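Local coordinates for protein myosin-I heavy chain (Dictyostelium discoideum, PDB 5EJR) that moves along actin filaments as an ATP-driven motor and takes part in early phagocytosis and adhesion, here represented by its C-terminal MyTH4-FERM tail domain, at residues F320-W331 with E403-I413. Sequence-based numbering, arbitrary orientation. Where two conformers were deposited one is given.
With EDO (1,2-ethanediol), chain H.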
# COMPACT_ATOMS: atom_id res chain seq x y z
N PHE A 320 -18.82 -5.43 17.20
CA PHE A 320 -20.22 -5.16 16.90
C PHE A 320 -20.42 -3.66 16.70
O PHE A 320 -21.11 -3.26 15.78
CB PHE A 320 -21.15 -5.67 18.00
CG PHE A 320 -22.61 -5.41 17.70
CD1 PHE A 320 -23.22 -5.93 16.56
CD2 PHE A 320 -23.39 -4.63 18.56
CE1 PHE A 320 -24.56 -5.65 16.27
CE2 PHE A 320 -24.74 -4.35 18.26
CZ PHE A 320 -25.31 -4.89 17.13
N GLU A 321 -19.81 -2.86 17.57
CA GLU A 321 -19.91 -1.41 17.51
C GLU A 321 -19.31 -0.84 16.21
O GLU A 321 -19.94 0.01 15.55
CB GLU A 321 -19.32 -0.77 18.79
CG GLU A 321 -19.60 0.72 18.95
CD GLU A 321 -21.04 1.16 18.80
OE1 GLU A 321 -21.96 0.35 19.10
OE2 GLU A 321 -21.26 2.32 18.39
N LEU A 322 -18.15 -1.35 15.80
CA LEU A 322 -17.52 -0.93 14.56
C LEU A 322 -18.33 -1.35 13.36
O LEU A 322 -18.42 -0.61 12.39
CB LEU A 322 -16.10 -1.44 14.43
CG LEU A 322 -15.06 -0.77 15.29
CD1 LEU A 322 -13.74 -1.54 15.19
CD2 LEU A 322 -14.86 0.72 14.90
N THR A 323 -18.97 -2.54 13.46
CA THR A 323 -19.84 -3.05 12.39
C THR A 323 -21.06 -2.18 12.24
O THR A 323 -21.39 -1.81 11.10
CB THR A 323 -20.20 -4.52 12.65
OG1 THR A 323 -18.98 -5.25 12.72
CG2 THR A 323 -21.07 -5.09 11.53
N TYR A 324 -21.76 -1.90 13.35
CA TYR A 324 -22.96 -1.08 13.33
C TYR A 324 -22.62 0.30 12.71
O TYR A 324 -23.30 0.73 11.79
CB TYR A 324 -23.57 -0.93 14.75
CG TYR A 324 -24.52 0.25 14.82
CD1 TYR A 324 -25.73 0.25 14.12
CD2 TYR A 324 -24.18 1.40 15.53
CE1 TYR A 324 -26.58 1.34 14.15
CE2 TYR A 324 -25.01 2.52 15.53
CZ TYR A 324 -26.19 2.50 14.81
OH TYR A 324 -27.02 3.58 14.86
N CYS A 325 -21.56 0.94 13.23
CA CYS A 325 -21.02 2.23 12.79
C CYS A 325 -20.73 2.22 11.27
O CYS A 325 -21.08 3.18 10.59
CB CYS A 325 -19.77 2.57 13.60
SG CYS A 325 -19.03 4.18 13.23
N GLN A 326 -20.17 1.12 10.73
CA GLN A 326 -19.83 0.99 9.30
C GLN A 326 -21.08 0.88 8.43
O GLN A 326 -21.15 1.55 7.41
CB GLN A 326 -18.90 -0.22 9.05
CG GLN A 326 -18.50 -0.38 7.60
CD GLN A 326 -17.48 -1.47 7.46
OE1 GLN A 326 -16.49 -1.50 8.17
NE2 GLN A 326 -17.71 -2.39 6.56
N ILE A 327 -22.07 0.08 8.85
CA ILE A 327 -23.30 -0.10 8.07
C ILE A 327 -24.12 1.21 8.11
O ILE A 327 -24.72 1.58 7.10
CB ILE A 327 -24.10 -1.31 8.60
CG1 ILE A 327 -23.25 -2.61 8.42
CG2 ILE A 327 -25.46 -1.44 7.87
CD1 ILE A 327 -23.66 -3.73 9.40
N ARG A 328 -24.15 1.87 9.27
CA ARG A 328 -24.87 3.14 9.45
C ARG A 328 -24.27 4.20 8.53
O ARG A 328 -25.01 4.93 7.89
CB ARG A 328 -24.82 3.64 10.91
CG ARG A 328 -25.95 4.67 11.19
CD ARG A 328 -25.63 5.49 12.43
NE ARG A 328 -26.75 6.34 12.85
CZ ARG A 328 -26.94 7.59 12.42
NH1 ARG A 328 -26.13 8.13 11.52
NH2 ARG A 328 -27.96 8.31 12.88
N ASP A 329 -22.93 4.26 8.44
CA ASP A 329 -22.20 5.21 7.58
C ASP A 329 -22.51 4.98 6.11
O ASP A 329 -22.74 5.95 5.36
CB ASP A 329 -20.70 5.16 7.87
CG ASP A 329 -19.91 6.08 6.96
OD1 ASP A 329 -19.86 7.29 7.25
OD2 ASP A 329 -19.36 5.58 5.95
N GLU A 330 -22.55 3.69 5.68
CA GLU A 330 -22.88 3.32 4.30
C GLU A 330 -24.32 3.71 3.98
O GLU A 330 -24.61 4.19 2.87
CB GLU A 330 -22.69 1.80 4.10
CG GLU A 330 -21.21 1.43 4.08
CD GLU A 330 -20.95 -0.06 4.25
OE1 GLU A 330 -19.85 -0.51 3.86
OE2 GLU A 330 -21.82 -0.77 4.81
N TRP A 331 -25.23 3.48 4.96
CA TRP A 331 -26.63 3.90 4.84
C TRP A 331 -26.66 5.43 4.67
O TRP A 331 -27.36 5.92 3.78
CB TRP A 331 -27.42 3.53 6.09
CG TRP A 331 -28.76 4.20 6.22
CD1 TRP A 331 -29.10 5.20 7.09
CD2 TRP A 331 -29.92 3.95 5.42
NE1 TRP A 331 -30.41 5.58 6.88
CE2 TRP A 331 -30.93 4.84 5.84
CE3 TRP A 331 -30.19 3.07 4.34
CZ2 TRP A 331 -32.23 4.82 5.29
CZ3 TRP A 331 -31.47 3.06 3.80
CH2 TRP A 331 -32.46 3.97 4.24
N GLU A 403 -28.54 -2.07 22.03
CA GLU A 403 -28.01 -3.21 21.28
C GLU A 403 -29.07 -3.84 20.37
O GLU A 403 -28.76 -4.20 19.23
CB GLU A 403 -27.51 -4.29 22.25
CG GLU A 403 -26.85 -5.44 21.51
CD GLU A 403 -26.09 -6.35 22.43
OE1 GLU A 403 -24.92 -6.04 22.73
OE2 GLU A 403 -26.66 -7.39 22.84
N TYR A 404 -30.29 -4.02 20.88
CA TYR A 404 -31.34 -4.65 20.08
C TYR A 404 -31.77 -3.79 18.90
O TYR A 404 -32.12 -4.33 17.85
CB TYR A 404 -32.52 -5.08 20.95
CG TYR A 404 -33.50 -5.95 20.21
CD1 TYR A 404 -33.24 -7.30 19.97
CD2 TYR A 404 -34.68 -5.41 19.69
CE1 TYR A 404 -34.15 -8.10 19.27
CE2 TYR A 404 -35.60 -6.21 19.01
CZ TYR A 404 -35.32 -7.54 18.78
OH TYR A 404 -36.23 -8.28 18.07
N LEU A 405 -31.74 -2.46 19.06
CA LEU A 405 -32.06 -1.53 17.98
C LEU A 405 -30.98 -1.58 16.87
O LEU A 405 -31.31 -1.51 15.69
CB LEU A 405 -32.20 -0.10 18.53
CG LEU A 405 -33.45 0.23 19.39
CD1 LEU A 405 -33.24 1.59 20.10
CD2 LEU A 405 -34.75 0.23 18.55
N LYS A 406 -29.73 -1.76 17.25
CA LYS A 406 -28.63 -1.86 16.30
C LYS A 406 -28.76 -3.16 15.47
O LYS A 406 -28.61 -3.11 14.24
CB LYS A 406 -27.26 -1.74 17.02
CG LYS A 406 -27.01 -0.35 17.65
CD LYS A 406 -25.74 -0.33 18.47
CE LYS A 406 -25.65 0.89 19.34
NZ LYS A 406 -24.38 0.95 20.09
N LEU A 407 -29.20 -4.26 16.11
CA LEU A 407 -29.43 -5.54 15.45
C LEU A 407 -30.61 -5.46 14.49
O LEU A 407 -30.56 -6.04 13.41
CB LEU A 407 -29.68 -6.67 16.49
CG LEU A 407 -28.48 -7.08 17.37
CD1 LEU A 407 -28.94 -7.90 18.57
CD2 LEU A 407 -27.49 -7.89 16.59
N MET A 408 -31.67 -4.71 14.89
CA MET A 408 -32.89 -4.50 14.10
C MET A 408 -32.53 -3.69 12.86
O MET A 408 -33.02 -3.97 11.77
CB MET A 408 -33.93 -3.70 14.92
CG MET A 408 -34.74 -4.50 15.89
SD MET A 408 -35.85 -3.42 16.88
CE MET A 408 -37.06 -2.94 15.64
N PHE A 409 -31.72 -2.64 13.04
CA PHE A 409 -31.26 -1.80 11.93
C PHE A 409 -30.46 -2.66 10.93
O PHE A 409 -30.78 -2.66 9.74
CB PHE A 409 -30.39 -0.64 12.47
CG PHE A 409 -29.60 0.08 11.40
CD1 PHE A 409 -30.24 0.80 10.39
CD2 PHE A 409 -28.21 -0.02 11.36
CE1 PHE A 409 -29.50 1.46 9.40
CE2 PHE A 409 -27.47 0.63 10.36
CZ PHE A 409 -28.13 1.35 9.38
N ILE A 410 -29.48 -3.45 11.42
CA ILE A 410 -28.70 -4.32 10.54
C ILE A 410 -29.60 -5.34 9.83
O ILE A 410 -29.43 -5.54 8.65
CB ILE A 410 -27.50 -4.98 11.26
CG1 ILE A 410 -26.54 -3.89 11.81
CG2 ILE A 410 -26.79 -5.94 10.30
CD1 ILE A 410 -25.64 -4.28 13.00
N ASN A 411 -30.55 -5.93 10.55
CA ASN A 411 -31.48 -6.90 9.95
C ASN A 411 -32.26 -6.28 8.79
O ASN A 411 -32.42 -6.89 7.74
CB ASN A 411 -32.45 -7.45 11.02
CG ASN A 411 -33.42 -8.46 10.44
OD1 ASN A 411 -33.06 -9.50 9.86
ND2 ASN A 411 -34.67 -8.13 10.50
N LEU A 412 -32.76 -5.06 8.99
CA LEU A 412 -33.53 -4.38 7.94
C LEU A 412 -32.70 -4.05 6.72
O LEU A 412 -33.11 -4.38 5.62
CB LEU A 412 -34.22 -3.16 8.52
CG LEU A 412 -35.49 -3.56 9.22
CD1 LEU A 412 -35.83 -2.60 10.30
CD2 LEU A 412 -36.63 -3.75 8.22
N ILE A 413 -31.54 -3.43 6.90
CA ILE A 413 -30.61 -3.14 5.81
C ILE A 413 -30.22 -4.43 5.08
O ILE A 413 -30.32 -4.52 3.86
CB ILE A 413 -29.34 -2.43 6.35
CG1 ILE A 413 -29.65 -1.00 6.82
CG2 ILE A 413 -28.19 -2.44 5.29
CD1 ILE A 413 -30.11 0.01 5.74
C1 EDO H . -22.07 -4.39 4.44
O1 EDO H . -21.58 -4.46 3.11
C2 EDO H . -21.08 -3.86 5.52
O2 EDO H . -20.13 -2.91 5.07
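The ring of Y324 lies between K406, whose CG sits over the centre of one face in a CH-pi contact, 3.7 Å from the ring centroid, and CB of R328 on the opposite face, displaced toward the rim. At the edge of the same ring, F409 CD2 comes to 3.5 Å from Y324 CE1. The ring of F409 in turn presents its edge to the face of the W331 five-membered ring, a T-shaped pair with planes at 78°, and has the backbone N of R328 at its own edge. These aromatics join the helices 317-332 and 402-416 of the all-helical central lobe of the FERM domain; the axes of 320-331 and 403-413 approach to 10.5 Å and cross at 47°. Packing is knobs-into-holes in both directions: F320 enters the gap among E403, K406, L407 and I410, and F409 that among Y324, I327, R328 and W331. With CG of F409 anti to the backbone N, its ring is carried across to the other helix, CE2 reaching 3.8 Å from I327 CG2. An alanine in place of Y324 would take away the ring between K406 and R328, and is likely to leave the K406 methylenes and CD2 of F409 without their aromatic partner. L351 and L354 of helix 341-355 also touch Y324, while the polar ends of R328 and W331 bond to the carbonyls of Q371 and V372. Beyond Y324 the extended K406 chain runs on to E321, whose own chain bends at chi2 to bring its carboxylate within range. There K406 NZ forms a salt bridge with E321 OE1 at 2.7 Å, meeting that oxygen on its syn side, 24° out of the carboxylate plane.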